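Local coordinates for protein N-acetylneuraminate epimerase (Escherichia coli, PDB 2UVK) that speeds the interconversion of the alpha and beta anomers of N-acetylneuraminate (sialic acid), working as a homodimer with a Kelch-repeat beta-propeller fold, at residues F63-G72 against D87-W98; P9-I17 against A308-N316. One frame throughout, in Å; residues are numbered along the deposited sequence.

Contact 1. Residues F63-G72 against D87-W98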
ATOM      1  N   PHE B  63      20.394  10.926  -8.345  0.50 16.34           N
ATOM      2  CA  PHE B  63      21.736  11.247  -7.843  0.50 16.99           C
ATOM      3  C   PHE B  63      21.598  12.181  -6.677  0.50 17.14           C
ATOM      4  O   PHE B  63      20.905  13.199  -6.769  0.50 17.19           O
ATOM      5  CB  PHE B  63      22.626  11.917  -8.887  0.50 17.78           C
ATOM      6  CG  PHE B  63      23.695  11.030  -9.390  0.50 17.48           C
ATOM      7  CD1 PHE B  63      23.688  10.601 -10.694  0.50 18.13           C
ATOM      8  CD2 PHE B  63      24.686  10.567  -8.531  0.50 17.89           C
ATOM      9  CE1 PHE B  63      24.655   9.756 -11.147  0.50 18.39           C
ATOM     10  CE2 PHE B  63      25.676   9.710  -8.983  0.50 17.92           C
ATOM     11  CZ  PHE B  63      25.661   9.299 -10.297  0.50 18.54           C
ATOM     12  N   ILE B  64      22.209  11.814  -5.562  1.00 17.33           N
ATOM     13  CA  ILE B  64      22.173  12.679  -4.373  1.00 18.83           C
ATOM     14  C   ILE B  64      23.493  12.550  -3.649  1.00 20.15           C
ATOM     15  O   ILE B  64      23.917  11.439  -3.329  1.00 19.67           O
ATOM     16  CB  ILE B  64      21.073  12.282  -3.375  1.00 18.88           C
ATOM     17  CG1 ILE B  64      19.705  12.238  -4.056  1.00 20.12           C
ATOM     18  CG2 ILE B  64      21.049  13.243  -2.185  1.00 18.30           C
ATOM     19  CD1 ILE B  64      18.585  11.823  -3.107  1.00 20.96           C
ATOM     20  N   ASP B  65      24.157  13.690  -3.424  1.00 21.83           N
ATOM     21  CA  ASP B  65      25.381  13.725  -2.612  1.00 23.58           C
ATOM     22  C   ASP B  65      26.419  12.735  -3.137  1.00 23.08           C
ATOM     23  O   ASP B  65      26.999  11.960  -2.359  1.00 24.01           O
ATOM     24  CB  ASP B  65      25.042  13.417  -1.147  1.00 24.40           C
ATOM     25  CG  ASP B  65      24.187  14.492  -0.487  0.50 25.63           C
ATOM     26  OD1 ASP B  65      23.872  15.531  -1.117  0.50 27.60           O
ATOM     27  OD2 ASP B  65      23.820  14.289   0.688  0.50 27.95           O
ATOM     28  N   GLY B  66      26.615  12.715  -4.457  1.00 22.43           N
ATOM     29  CA  GLY B  66      27.674  11.911  -5.051  1.00 22.56           C
ATOM     30  C   GLY B  66      27.429  10.427  -5.281  1.00 21.94           C
ATOM     31  O   GLY B  66      28.310   9.710  -5.754  1.00 22.96           O
ATOM     32  N   ASN B  67      26.223   9.947  -4.962  1.00 20.30           N
ATOM     33  CA  ASN B  67      25.919   8.552  -5.120  1.00 19.34           C
ATOM     34  C   ASN B  67      24.638   8.417  -5.905  1.00 17.09           C
ATOM     35  O   ASN B  67      23.785   9.308  -5.874  1.00 16.33           O
ATOM     36  CB  ASN B  67      25.750   7.884  -3.767  1.00 19.61           C
ATOM     37  CG  ASN B  67      27.034   7.838  -2.987  1.00 21.19           C
ATOM     38  OD1 ASN B  67      27.934   7.077  -3.325  1.00 22.95           O
ATOM     39  ND2 ASN B  67      27.112   8.633  -1.929  1.00 22.98           N
ATOM     40  N   LEU B  68      24.550   7.299  -6.607  1.00 15.09           N
ATOM     41  CA  LEU B  68      23.396   6.972  -7.458  1.00 14.70           C
ATOM     42  C   LEU B  68      22.498   5.982  -6.721  1.00 14.37           C
ATOM     43  O   LEU B  68      22.946   4.910  -6.309  1.00 15.06           O
ATOM     44  CB  LEU B  68      23.891   6.387  -8.773  1.00 14.60           C
ATOM     45  CG  LEU B  68      22.862   5.749  -9.710  1.00 15.67           C
ATOM     46  CD1 LEU B  68      21.943   6.828 -10.226  1.00 17.17           C
ATOM     47  CD2 LEU B  68      23.573   5.018 -10.841  1.00 16.79           C
ATOM     48  N   TYR B  69      21.227   6.351  -6.579  1.00 12.88           N
ATOM     49  CA  TYR B  69      20.208   5.494  -5.936  1.00 12.47           C
ATOM     50  C   TYR B  69      19.230   4.985  -6.982  1.00 12.12           C
ATOM     51  O   TYR B  69      18.796   5.752  -7.810  1.00 12.71           O
ATOM     52  CB  TYR B  69      19.447   6.274  -4.862  1.00 13.76           C
ATOM     53  CG  TYR B  69      20.369   6.700  -3.748  1.00 13.73           C
ATOM     54  CD1 TYR B  69      20.569   5.907  -2.648  1.00 13.83           C
ATOM     55  CD2 TYR B  69      21.103   7.878  -3.845  1.00 14.99           C
ATOM     56  CE1 TYR B  69      21.499   6.258  -1.634  1.00 15.03           C
ATOM     57  CE2 TYR B  69      22.005   8.249  -2.837  1.00 14.69           C
ATOM     58  CZ  TYR B  69      22.191   7.448  -1.732  1.00 15.23           C
ATOM     59  OH  TYR B  69      23.100   7.819  -0.727  1.00 17.15           O
ATOM     60  N   VAL B  70      18.900   3.695  -6.913  1.00 11.16           N
ATOM     61  CA  VAL B  70      17.917   3.061  -7.813  1.00 10.45           C
ATOM     62  C   VAL B  70      16.778   2.507  -6.953  1.00  9.87           C
ATOM     63  O   VAL B  70      17.020   1.850  -5.944  1.00  9.77           O
ATOM     64  CB  VAL B  70      18.546   1.937  -8.672  1.00 11.86           C
ATOM     65  CG1 VAL B  70      17.480   1.221  -9.499  1.00 11.54           C
ATOM     66  CG2 VAL B  70      19.634   2.519  -9.586  1.00 14.41           C
ATOM     67  N   PHE B  71      15.552   2.817  -7.370  1.00  8.79           N
ATOM     68  CA  PHE B  71      14.333   2.500  -6.628  1.00  8.94           C
ATOM     69  C   PHE B  71      13.422   1.543  -7.428  1.00  8.02           C
ATOM     70  O   PHE B  71      12.967   1.849  -8.528  1.00  9.07           O
ATOM     71  CB  PHE B  71      13.554   3.790  -6.349  1.00  8.86           C
ATOM     72  CG  PHE B  71      14.353   4.780  -5.578  1.00  8.70           C
ATOM     73  CD1 PHE B  71      14.336   4.794  -4.199  1.00  9.61           C
ATOM     74  CD2 PHE B  71      15.101   5.725  -6.272  1.00  9.55           C
ATOM     75  CE1 PHE B  71      15.114   5.728  -3.487  1.00 12.15           C
ATOM     76  CE2 PHE B  71      15.876   6.670  -5.569  1.00 10.10           C
ATOM     77  CZ  PHE B  71      15.859   6.668  -4.194  1.00  9.25           C
ATOM     78  N   GLY B  72      13.127   0.395  -6.830  1.00  8.45           N
ATOM     79  CA  GLY B  72      12.080  -0.480  -7.321  1.00  8.93           C
ATOM     80  C   GLY B  72      12.238  -1.031  -8.714  1.00  8.44           C
ATOM     81  O   GLY B  72      13.338  -1.440  -9.127  1.00  9.69           O
ATOM     82  N   ASP B  87      12.576  -1.884  -3.151  1.00 10.33           N
ATOM     83  CA  ASP B  87      13.921  -1.755  -2.589  1.00 11.13           C
ATOM     84  C   ASP B  87      14.711  -0.565  -3.124  1.00 10.88           C
ATOM     85  O   ASP B  87      14.276   0.143  -4.044  1.00 10.97           O
ATOM     86  CB  ASP B  87      14.714  -3.060  -2.781  1.00 11.72           C
ATOM     87  CG  ASP B  87      14.861  -3.467  -4.233  1.00 11.22           C
ATOM     88  OD1 ASP B  87      14.409  -2.714  -5.145  1.00 11.70           O
ATOM     89  OD2 ASP B  87      15.409  -4.575  -4.489  1.00 14.38           O
ATOM     90  N   VAL B  88      15.855  -0.328  -2.476  1.00 10.90           N
ATOM     91  CA  VAL B  88      16.776   0.731  -2.882  1.00 11.16           C
ATOM     92  C   VAL B  88      18.192   0.148  -2.954  1.00 12.02           C
ATOM     93  O   VAL B  88      18.632  -0.559  -2.038  1.00 12.86           O
ATOM     94  CB  VAL B  88      16.755   1.888  -1.867  1.00 11.32           C
ATOM     95  CG1 VAL B  88      17.621   3.079  -2.355  1.00 12.78           C
ATOM     96  CG2 VAL B  88      15.326   2.326  -1.551  1.00 13.14           C
ATOM     97  N   HIS B  89      18.853   0.423  -4.069  1.00 11.72           N
ATOM     98  CA  HIS B  89      20.270   0.111  -4.239  1.00 11.72           C
ATOM     99  C   HIS B  89      21.043   1.404  -4.375  1.00 12.90           C
ATOM    100  O   HIS B  89      20.536   2.385  -4.886  1.00 12.69           O
ATOM    101  CB  HIS B  89      20.466  -0.757  -5.469  1.00 11.89           C
ATOM    102  CG  HIS B  89      20.049  -2.184  -5.278  1.00 12.72           C
ATOM    103  ND1 HIS B  89      18.733  -2.588  -5.296  1.00 13.31           N
ATOM    104  CD2 HIS B  89      20.782  -3.313  -5.098  1.00 12.69           C
ATOM    105  CE1 HIS B  89      18.673  -3.902  -5.128  1.00 12.49           C
ATOM    106  NE2 HIS B  89      19.907  -4.366  -5.009  1.00 13.02           N
ATOM    107  N   LYS B  90      22.291   1.391  -3.899  1.00 13.76           N
ATOM    108  CA  LYS B  90      23.174   2.551  -4.007  1.00 15.69           C
ATOM    109  C   LYS B  90      24.413   2.190  -4.790  1.00 15.12           C
ATOM    110  O   LYS B  90      25.059   1.188  -4.493  1.00 16.10           O
ATOM    111  CB  LYS B  90      23.579   3.017  -2.614  1.00 15.97           C
ATOM    112  CG  LYS B  90      24.558   4.179  -2.591  1.00 17.81           C
ATOM    113  CD  LYS B  90      24.778   4.697  -1.183  1.00 19.17           C
ATOM    114  CE  LYS B  90      25.540   3.712  -0.316  1.00 23.04           C
ATOM    115  NZ  LYS B  90      26.988   3.623  -0.659  1.00 27.37           N
ATOM    116  N   TYR B  91      24.738   3.009  -5.776  1.00 15.68           N
ATOM    117  CA  TYR B  91      25.976   2.849  -6.558  1.00 15.67           C
ATOM    118  C   TYR B  91      26.920   3.987  -6.228  1.00 16.55           C
ATOM    119  O   TYR B  91      26.551   5.158  -6.301  1.00 16.08           O
ATOM    120  CB  TYR B  91      25.670   2.870  -8.041  1.00 15.58           C
ATOM    121  CG  TYR B  91      26.887   2.889  -8.939  1.00 15.98           C
ATOM    122  CD1 TYR B  91      27.628   1.737  -9.175  1.00 16.52           C
ATOM    123  CD2 TYR B  91      27.294   4.071  -9.552  1.00 17.10           C
ATOM    124  CE1 TYR B  91      28.725   1.752 -10.016  1.00 17.16           C
ATOM    125  CE2 TYR B  91      28.423   4.086 -10.388  1.00 16.69           C
ATOM    126  CZ  TYR B  91      29.106   2.930 -10.613  1.00 16.56           C
ATOM    127  OH  TYR B  91      30.213   2.940 -11.418  1.00 18.54           O
ATOM    128  N   ASN B  92      28.139   3.608  -5.849  1.00 17.98           N
ATOM    129  CA  ASN B  92      29.216   4.569  -5.557  1.00 19.54           C
ATOM    130  C   ASN B  92      30.129   4.684  -6.784  1.00 19.92           C
ATOM    131  O   ASN B  92      30.814   3.736  -7.147  1.00 20.36           O
ATOM    132  CB  ASN B  92      29.973   4.118  -4.303  1.00 19.90           C
ATOM    133  CG  ASN B  92      31.113   5.057  -3.922  1.00 22.75           C
ATOM    134  OD1 ASN B  92      31.411   6.004  -4.633  1.00 22.31           O
ATOM    135  ND2 ASN B  92      31.727   4.802  -2.772  1.00 26.26           N
ATOM    136  N   PRO B  93      30.067   5.816  -7.482  1.00 21.54           N
ATOM    137  CA  PRO B  93      30.886   5.932  -8.692  1.00 22.76           C
ATOM    138  C   PRO B  93      32.402   5.950  -8.436  1.00 24.15           C
ATOM    139  O   PRO B  93      33.174   5.561  -9.319  1.00 23.71           O
ATOM    140  CB  PRO B  93      30.407   7.232  -9.342  1.00 22.84           C
ATOM    141  CG  PRO B  93      29.506   7.906  -8.364  1.00 23.29           C
ATOM    142  CD  PRO B  93      29.246   7.007  -7.216  1.00 21.31           C
ATOM    143  N   LYS B  94      32.811   6.362  -7.243  1.00 25.40           N
ATOM    144  CA  LYS B  94      34.237   6.447  -6.930  1.00 27.18           C
ATOM    145  C   LYS B  94      34.866   5.062  -6.825  1.00 26.60           C
ATOM    146  O   LYS B  94      36.056   4.880  -7.128  1.00 27.67           O
ATOM    147  CB  LYS B  94      34.437   7.224  -5.641  1.00 27.82           C
ATOM    148  CG  LYS B  94      33.887   8.641  -5.712  1.00 29.42           C
ATOM    149  CD  LYS B  94      34.410   9.519  -4.582  1.00 30.52           C
ATOM    150  CE  LYS B  94      33.987  10.964  -4.758  1.00 32.54           C
ATOM    151  NZ  LYS B  94      34.481  11.806  -3.635  1.00 34.89           N
ATOM    152  N   THR B  95      34.063   4.084  -6.414  1.00 25.91           N
ATOM    153  CA  THR B  95      34.496   2.706  -6.246  1.00 24.95           C
ATOM    154  C   THR B  95      33.865   1.726  -7.243  1.00 24.23           C
ATOM    155  O   THR B  95      34.160   0.536  -7.200  1.00 23.50           O
ATOM    156  CB  THR B  95      34.195   2.235  -4.817  1.00 25.52           C
ATOM    157  OG1 THR B  95      32.791   2.348  -4.559  1.00 25.91           O
ATOM    158  CG2 THR B  95      34.931   3.098  -3.820  1.00 26.40           C
ATOM    159  N   ASN B  96      32.991   2.224  -8.125  1.00 23.83           N
ATOM    160  CA  ASN B  96      32.290   1.380  -9.111  1.00 23.65           C
ATOM    161  C   ASN B  96      31.690   0.140  -8.453  1.00 22.61           C
ATOM    162  O   ASN B  96      31.894  -0.987  -8.907  1.00 21.79           O
ATOM    163  CB  ASN B  96      33.238   1.001 -10.253  1.00 23.79           C
ATOM    164  CG  ASN B  96      32.542   0.306 -11.433  1.00 23.31           C
ATOM    165  OD1 ASN B  96      31.375   0.568 -11.757  1.00 20.59           O
ATOM    166  ND2 ASN B  96      33.280  -0.570 -12.097  1.00 23.13           N
ATOM    167  N   SER B  97      30.907   0.374  -7.392  1.00 21.70           N
ATOM    168  CA  SER B  97      30.370  -0.719  -6.591  1.00 21.04           C
ATOM    169  C   SER B  97      28.940  -0.413  -6.165  1.00 19.50           C
ATOM    170  O   SER B  97      28.615   0.734  -5.846  1.00 19.36           O
ATOM    171  CB  SER B  97      31.253  -0.976  -5.348  1.00 21.42           C
ATOM    172  OG  SER B  97      31.357   0.178  -4.531  1.00 25.30           O
ATOM    173  N   TRP B  98      28.144  -1.478  -6.112  1.00 18.23           N
ATOM    174  CA  TRP B  98      26.722  -1.413  -5.677  1.00 17.35           C
ATOM    175  C   TRP B  98      26.557  -2.024  -4.298  1.00 18.03           C
ATOM    176  O   TRP B  98      27.226  -3.008  -3.954  1.00 19.63           O
ATOM    177  CB  TRP B  98      25.847  -2.217  -6.628  1.00 15.96           C
ATOM    178  CG  TRP B  98      25.661  -1.631  -7.966  1.00 15.44           C
ATOM    179  CD1 TRP B  98      26.383  -1.906  -9.087  1.00 14.65           C
ATOM    180  CD2 TRP B  98      24.628  -0.702  -8.371  1.00 14.22           C
ATOM    181  NE1 TRP B  98      25.894  -1.181 -10.154  1.00 15.63           N
ATOM    182  CE2 TRP B  98      24.811  -0.446  -9.743  1.00 13.42           C
ATOM    183  CE3 TRP B  98      23.588  -0.053  -7.691  1.00 13.36           C
ATOM    184  CZ2 TRP B  98      23.999   0.437 -10.459  1.00 13.90           C
ATOM    185  CZ3 TRP B  98      22.756   0.818  -8.420  1.00 13.80           C
ATOM    186  CH2 TRP B  98      22.980   1.062  -9.778  1.00 14.07           C
TER
HETATM  187  O   HOH W   1      28.610   5.649  -1.102  1.00 30.29           O
HETATM  188  O   HOH W   2      30.628   8.516  -3.827  1.00 30.67           O
HETATM  189  O   HOH W   3      16.494  -1.057  -6.063  1.00 11.24           O
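Leu68 and Tyr91 face each other as a hydrogen-bonded pair of the antiparallel strands 67-71 and 88-92, the two middle strands of a four-stranded Kelch propeller blade. Leu68 N gives a nearly straight bond to Tyr91 O (2.9 Å), Tyr91 N returns one to Leu68 O, and Val70 and His89 repeat the exchange two residues on. On the face with Leu68 and Val70, branched aliphatic groups meet aromatic ones: Val70 CG2 reaches the edge of the Trp98 ring at CH2 (3.7 Å), and Leu68 CD2 lies 4.1 Å from Trp98 CH2. Within 87-98, Tyr91 CB covers one face of the indole. On the other face, Lys90 runs alongside Tyr69, its CD 3.6 Å from Tyr69 OH. With CG anti to the backbone N (chi1 177°), the lysine's methylenes follow the phenol before the chain bends at its last two torsions, an arrangement that suits a long apolar stem with a charged end. That end, Lys90 NZ, gives a hydrogen bond to a water that in turn donates to Asn67 OD1. Phe71 and Val88 pack side by side further along, and Phe173 of the neighbouring blade meets the Phe71 ring edge-to-face. Asp87 is held by a salt bridge to Arg56. At the far turn, Asn92 OD1 closes an Asx turn by accepting from Lys94 N (3.0 Å), the donor standing above the carbonyl plane.

Contact 2. Residues P9-I17 against A308-N316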
ATOM      1  N   PRO B   9      19.829  -2.016 -27.459  1.00 20.18           N
ATOM      2  CA  PRO B   9      18.510  -1.360 -27.508  1.00 19.60           C
ATOM      3  C   PRO B   9      17.959  -1.184 -26.106  1.00 18.47           C
ATOM      4  O   PRO B   9      18.071  -2.077 -25.285  1.00 18.12           O
ATOM      5  CB  PRO B   9      17.658  -2.333 -28.330  1.00 19.67           C
ATOM      6  CG  PRO B   9      18.672  -3.097 -29.169  1.00 21.05           C
ATOM      7  CD  PRO B   9      19.862  -3.231 -28.301  1.00 20.63           C
ATOM      8  N   PHE B  10      17.399  -0.004 -25.827  1.00 16.50           N
ATOM      9  CA  PHE B  10      17.274   0.476 -24.452  1.00 15.63           C
ATOM     10  C   PHE B  10      15.906   1.089 -24.149  1.00 14.43           C
ATOM     11  O   PHE B  10      15.706   2.306 -24.244  1.00 14.80           O
ATOM     12  CB  PHE B  10      18.405   1.489 -24.185  1.00 14.53           C
ATOM     13  CG  PHE B  10      18.432   2.019 -22.789  1.00 14.69           C
ATOM     14  CD1 PHE B  10      18.433   3.396 -22.553  1.00 14.25           C
ATOM     15  CD2 PHE B  10      18.508   1.172 -21.701  1.00 14.02           C
ATOM     16  CE1 PHE B  10      18.436   3.896 -21.270  1.00 14.34           C
ATOM     17  CE2 PHE B  10      18.531   1.675 -20.421  1.00 13.78           C
ATOM     18  CZ  PHE B  10      18.494   3.065 -20.212  1.00 13.69           C
ATOM     19  N   LYS B  11      14.967   0.240 -23.750  1.00 12.93           N
ATOM     20  CA  LYS B  11      13.626   0.677 -23.370  1.00 12.96           C
ATOM     21  C   LYS B  11      13.333   0.283 -21.940  1.00 11.56           C
ATOM     22  O   LYS B  11      13.878  -0.704 -21.447  1.00 12.03           O
ATOM     23  CB  LYS B  11      12.556   0.078 -24.297  1.00 13.68           C
ATOM     24  CG  LYS B  11      12.352  -1.450 -24.194  1.00 15.27           C
ATOM     25  CD  LYS B  11      11.286  -1.908 -25.164  1.00 15.20           C
ATOM     26  CE  LYS B  11      11.108  -3.406 -25.076  1.00 17.23           C
ATOM     27  NZ  LYS B  11      10.024  -3.937 -25.982  1.00 19.07           N
ATOM     28  N   SER B  12      12.474   1.054 -21.271  0.50 10.87           N
ATOM     29  CA  SER B  12      12.022   0.753 -19.922  0.50 10.55           C
ATOM     30  C   SER B  12      13.115   0.828 -18.865  0.50  9.65           C
ATOM     31  O   SER B  12      12.927   0.360 -17.731  0.50  9.18           O
ATOM     32  CB  SER B  12      11.341  -0.625 -19.873  0.50 10.85           C
ATOM     33  OG  SER B  12      10.503  -0.812 -21.001  0.50 15.15           O
ATOM     34  N   GLY B  13      14.228   1.487 -19.215  1.00  9.50           N
ATOM     35  CA  GLY B  13      15.367   1.615 -18.316  1.00  9.83           C
ATOM     36  C   GLY B  13      15.272   2.853 -17.456  1.00 10.37           C
ATOM     37  O   GLY B  13      14.229   3.518 -17.423  1.00 11.17           O
ATOM     38  N   THR B  14      16.390   3.204 -16.834  1.00  9.59           N
ATOM     39  CA  THR B  14      16.435   4.374 -15.973  1.00 10.54           C
ATOM     40  C   THR B  14      17.812   5.020 -16.110  1.00 10.98           C
ATOM     41  O   THR B  14      18.696   4.469 -16.718  1.00 11.52           O
ATOM     42  CB  THR B  14      16.123   4.004 -14.513  1.00 10.63           C
ATOM     43  OG1 THR B  14      16.045   5.185 -13.697  1.00 13.34           O
ATOM     44  CG2 THR B  14      17.133   3.024 -13.937  1.00 12.45           C
ATOM     45  N   GLY B  15      17.960   6.222 -15.582  1.00 12.40           N
ATOM     46  CA  GLY B  15      19.245   6.917 -15.653  1.00 13.15           C
ATOM     47  C   GLY B  15      19.186   8.189 -14.859  1.00 13.91           C
ATOM     48  O   GLY B  15      18.143   8.583 -14.361  1.00 13.81           O
ATOM     49  N   ALA B  16      20.347   8.817 -14.761  1.00 14.20           N
ATOM     50  CA  ALA B  16      20.538   9.982 -13.921  1.00 14.81           C
ATOM     51  C   ALA B  16      21.730  10.737 -14.495  1.00 16.04           C
ATOM     52  O   ALA B  16      22.550  10.185 -15.209  1.00 15.35           O
ATOM     53  CB  ALA B  16      20.806   9.545 -12.495  1.00 15.55           C
ATOM     54  N   ILE B  17      21.800  12.027 -14.179  1.00 16.75           N
ATOM     55  CA  ILE B  17      22.929  12.849 -14.581  1.00 18.73           C
ATOM     56  C   ILE B  17      23.531  13.478 -13.336  1.00 18.84           C
ATOM     57  O   ILE B  17      22.804  13.936 -12.448  1.00 18.65           O
ATOM     58  CB  ILE B  17      22.515  13.893 -15.632  1.00 19.38           C
ATOM     59  CG1 ILE B  17      23.749  14.646 -16.138  1.00 20.61           C
ATOM     60  CG2 ILE B  17      21.463  14.812 -15.084  1.00 20.30           C
ATOM     61  CD1 ILE B  17      23.619  15.142 -17.534  1.00 22.79           C
ATOM     62  N   ALA B 308       8.262   6.225 -26.584  1.00 12.69           N
ATOM     63  CA  ALA B 308       7.869   6.189 -25.186  1.00 12.13           C
ATOM     64  C   ALA B 308       8.871   5.331 -24.412  1.00 11.68           C
ATOM     65  O   ALA B 308       9.678   4.601 -25.017  1.00 12.66           O
ATOM     66  CB  ALA B 308       6.447   5.628 -25.036  1.00 11.91           C
ATOM     67  N   TYR B 309       8.809   5.420 -23.088  0.50 11.59           N
ATOM     68  CA  TYR B 309       9.558   4.539 -22.186  0.50 11.71           C
ATOM     69  C   TYR B 309      11.047   4.498 -22.467  0.50 11.94           C
ATOM     70  O   TYR B 309      11.644   3.452 -22.752  0.50 11.27           O
ATOM     71  CB  TYR B 309       8.956   3.137 -22.184  0.50 12.22           C
ATOM     72  CG  TYR B 309       7.518   3.142 -21.728  0.50 13.12           C
ATOM     73  CD1 TYR B 309       7.196   3.344 -20.392  0.50 13.00           C
ATOM     74  CD2 TYR B 309       6.477   2.985 -22.640  0.50 12.21           C
ATOM     75  CE1 TYR B 309       5.870   3.370 -19.975  0.50 13.69           C
ATOM     76  CE2 TYR B 309       5.151   2.995 -22.229  0.50 13.92           C
ATOM     77  CZ  TYR B 309       4.855   3.187 -20.896  0.50 13.44           C
ATOM     78  OH  TYR B 309       3.544   3.206 -20.455  0.50 15.27           O
ATOM     79  N   GLY B 310      11.626   5.684 -22.409  1.00 12.20           N
ATOM     80  CA  GLY B 310      13.079   5.873 -22.384  1.00 12.20           C
ATOM     81  C   GLY B 310      13.494   6.671 -21.159  1.00 12.59           C
ATOM     82  O   GLY B 310      12.812   6.686 -20.148  1.00 13.80           O
ATOM     83  N   VAL B 311      14.676   7.269 -21.263  1.00 12.00           N
ATOM     84  CA  VAL B 311      15.240   8.098 -20.199  1.00 12.66           C
ATOM     85  C   VAL B 311      15.241   9.595 -20.581  1.00 12.85           C
ATOM     86  O   VAL B 311      15.545   9.926 -21.700  1.00 12.95           O
ATOM     87  CB  VAL B 311      16.663   7.628 -19.836  1.00 12.80           C
ATOM     88  CG1 VAL B 311      17.374   8.640 -18.919  1.00 14.10           C
ATOM     89  CG2 VAL B 311      16.601   6.223 -19.224  1.00 14.96           C
ATOM     90  N   SER B 312      14.773  10.424 -19.661  1.00 13.68           N
ATOM     91  CA  SER B 312      14.761  11.888 -19.817  1.00 15.22           C
ATOM     92  C   SER B 312      15.754  12.473 -18.825  1.00 15.95           C
ATOM     93  O   SER B 312      15.669  12.159 -17.646  1.00 15.13           O
ATOM     94  CB  SER B 312      13.381  12.447 -19.446  1.00 15.81           C
ATOM     95  OG  SER B 312      12.382  12.169 -20.379  1.00 16.50           O
ATOM     96  N   LEU B 313      16.645  13.352 -19.292  1.00 16.56           N
ATOM     97  CA  LEU B 313      17.625  13.993 -18.396  1.00 17.47           C
ATOM     98  C   LEU B 313      17.767  15.469 -18.764  1.00 19.13           C
ATOM     99  O   LEU B 313      17.673  15.790 -19.931  1.00 18.71           O
ATOM    100  CB  LEU B 313      18.983  13.327 -18.519  1.00 18.16           C
ATOM    101  CG  LEU B 313      19.070  11.876 -18.040  1.00 18.17           C
ATOM    102  CD1 LEU B 313      20.438  11.292 -18.342  1.00 19.67           C
ATOM    103  CD2 LEU B 313      18.750  11.808 -16.537  1.00 20.56           C
ATOM    104  N   PRO B 314      17.979  16.344 -17.759  1.00 20.80           N
ATOM    105  CA  PRO B 314      18.333  17.738 -18.074  1.00 22.02           C
ATOM    106  C   PRO B 314      19.782  17.840 -18.520  1.00 23.68           C
ATOM    107  O   PRO B 314      20.656  17.314 -17.852  1.00 23.23           O
ATOM    108  CB  PRO B 314      18.141  18.458 -16.727  1.00 22.30           C
ATOM    109  CG  PRO B 314      18.398  17.441 -15.704  1.00 22.10           C
ATOM    110  CD  PRO B 314      17.878  16.130 -16.306  1.00 20.83           C
ATOM    111  N   TRP B 315      20.037  18.499 -19.643  1.00 25.46           N
ATOM    112  CA  TRP B 315      21.401  18.686 -20.103  1.00 27.88           C
ATOM    113  C   TRP B 315      21.509  19.952 -20.941  1.00 28.51           C
ATOM    114  O   TRP B 315      20.774  20.124 -21.904  1.00 28.78           O
ATOM    115  CB  TRP B 315      21.858  17.465 -20.902  1.00 29.30           C
ATOM    116  CG  TRP B 315      23.288  17.524 -21.307  1.00 30.58           C
ATOM    117  CD1 TRP B 315      24.342  17.835 -20.513  1.00 31.60           C
ATOM    118  CD2 TRP B 315      23.822  17.282 -22.608  1.00 31.39           C
ATOM    119  NE1 TRP B 315      25.505  17.797 -21.231  1.00 31.69           N
ATOM    120  CE2 TRP B 315      25.215  17.461 -22.524  1.00 31.87           C
ATOM    121  CE3 TRP B 315      23.260  16.924 -23.837  1.00 32.06           C
ATOM    122  CZ2 TRP B 315      26.061  17.300 -23.621  1.00 31.55           C
ATOM    123  CZ3 TRP B 315      24.106  16.759 -24.933  1.00 31.61           C
ATOM    124  CH2 TRP B 315      25.493  16.952 -24.812  1.00 31.59           C
ATOM    125  N   ASN B 316      22.423  20.844 -20.555  1.00 29.35           N
ATOM    126  CA  ASN B 316      22.631  22.109 -21.286  1.00 29.52           C
ATOM    127  C   ASN B 316      21.325  22.874 -21.514  1.00 28.48           C
ATOM    128  O   ASN B 316      21.033  23.305 -22.629  1.00 28.98           O
ATOM    129  CB  ASN B 316      23.283  21.836 -22.652  1.00 30.66           C
ATOM    130  CG  ASN B 316      24.699  21.311 -22.550  1.00 32.64           C
ATOM    131  OD1 ASN B 316      25.341  21.388 -21.497  1.00 36.53           O
ATOM    132  ND2 ASN B 316      25.209  20.786 -23.666  1.00 34.54           N
TER
HETATM  133  O   HOH W   4      12.006   4.105 -19.157  1.00 16.28           O
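Ser12 N bonds to Tyr309 O at 2.9 Å, nearly straight at the hydrogen (172°), although the donor stands well above the carbonyl plane. Beyond it the backbones run alongside in the same direction: the axes of strands 14-17 and 311-315 lie 7° from parallel, but with a closest approach of 6.7 Å they are joined through side chains. Where the chains begin to part, a water 2.9 Å from both Gly13 O and Gly310 O probably bridges them, though other acceptors may compete for its protons. Val311 and Leu313 point from their strand toward the other segment. Val311 CG2 comes within 3.6 Å of Phe10 CE1 and also touches the carbonyl carbon of Thr14, while CG1 lies over the backbone of Gly15, where a beta carbon would press tightly against that methyl. Leu313 CD2 settles 3.7 Å from Ala16 CA. These strands are the first of their four-stranded sheets, so the contact packs two blades of the Kelch beta-propeller against each other by their inner strands, residues from near the N-terminus meeting those of the last blade. Gly15 thus admits Val311, whereas Ala16 turns its methyl away and Leu313 rests on its main chain. Ile17 answers with CG1 anti to the backbone N (chi1 -174°), which carries CD1 to 4.1 Å from Trp315 CD1, and its CG2 branch meets Pro314 CD at 4.0 Å. An alanine here would lose both branches and is likely to leave a gap beside Pro314 and Trp315. At the opposite end, in the conformer described, Tyr309 turns its ring away from Ser12, its side chain about 5 Å from that of Glu209, the predicted proton acceptor.

How the contacts relate
The centres of the two contacts lie about 16 Å apart, and they describe different levels of the propeller. Contact 1 is internal to the blade made of strands 60-64, 67-71, 88-92 and 97-100, whereas contact 2 joins the blade that starts with strand 14-18 to the one that starts with strand 311-315. Along the chain, 9-17 comes first, then both segments of contact 1, and 308-316 last, so contact 2 brings distant parts of the sequence together to close the ring. Strand 14-18 links them: Ala16 CB packs against Leu68 CD1 (3.7 Å) and, in the conformer described, Phe63 CD1, placing three successive blades of the ring in continuous contact.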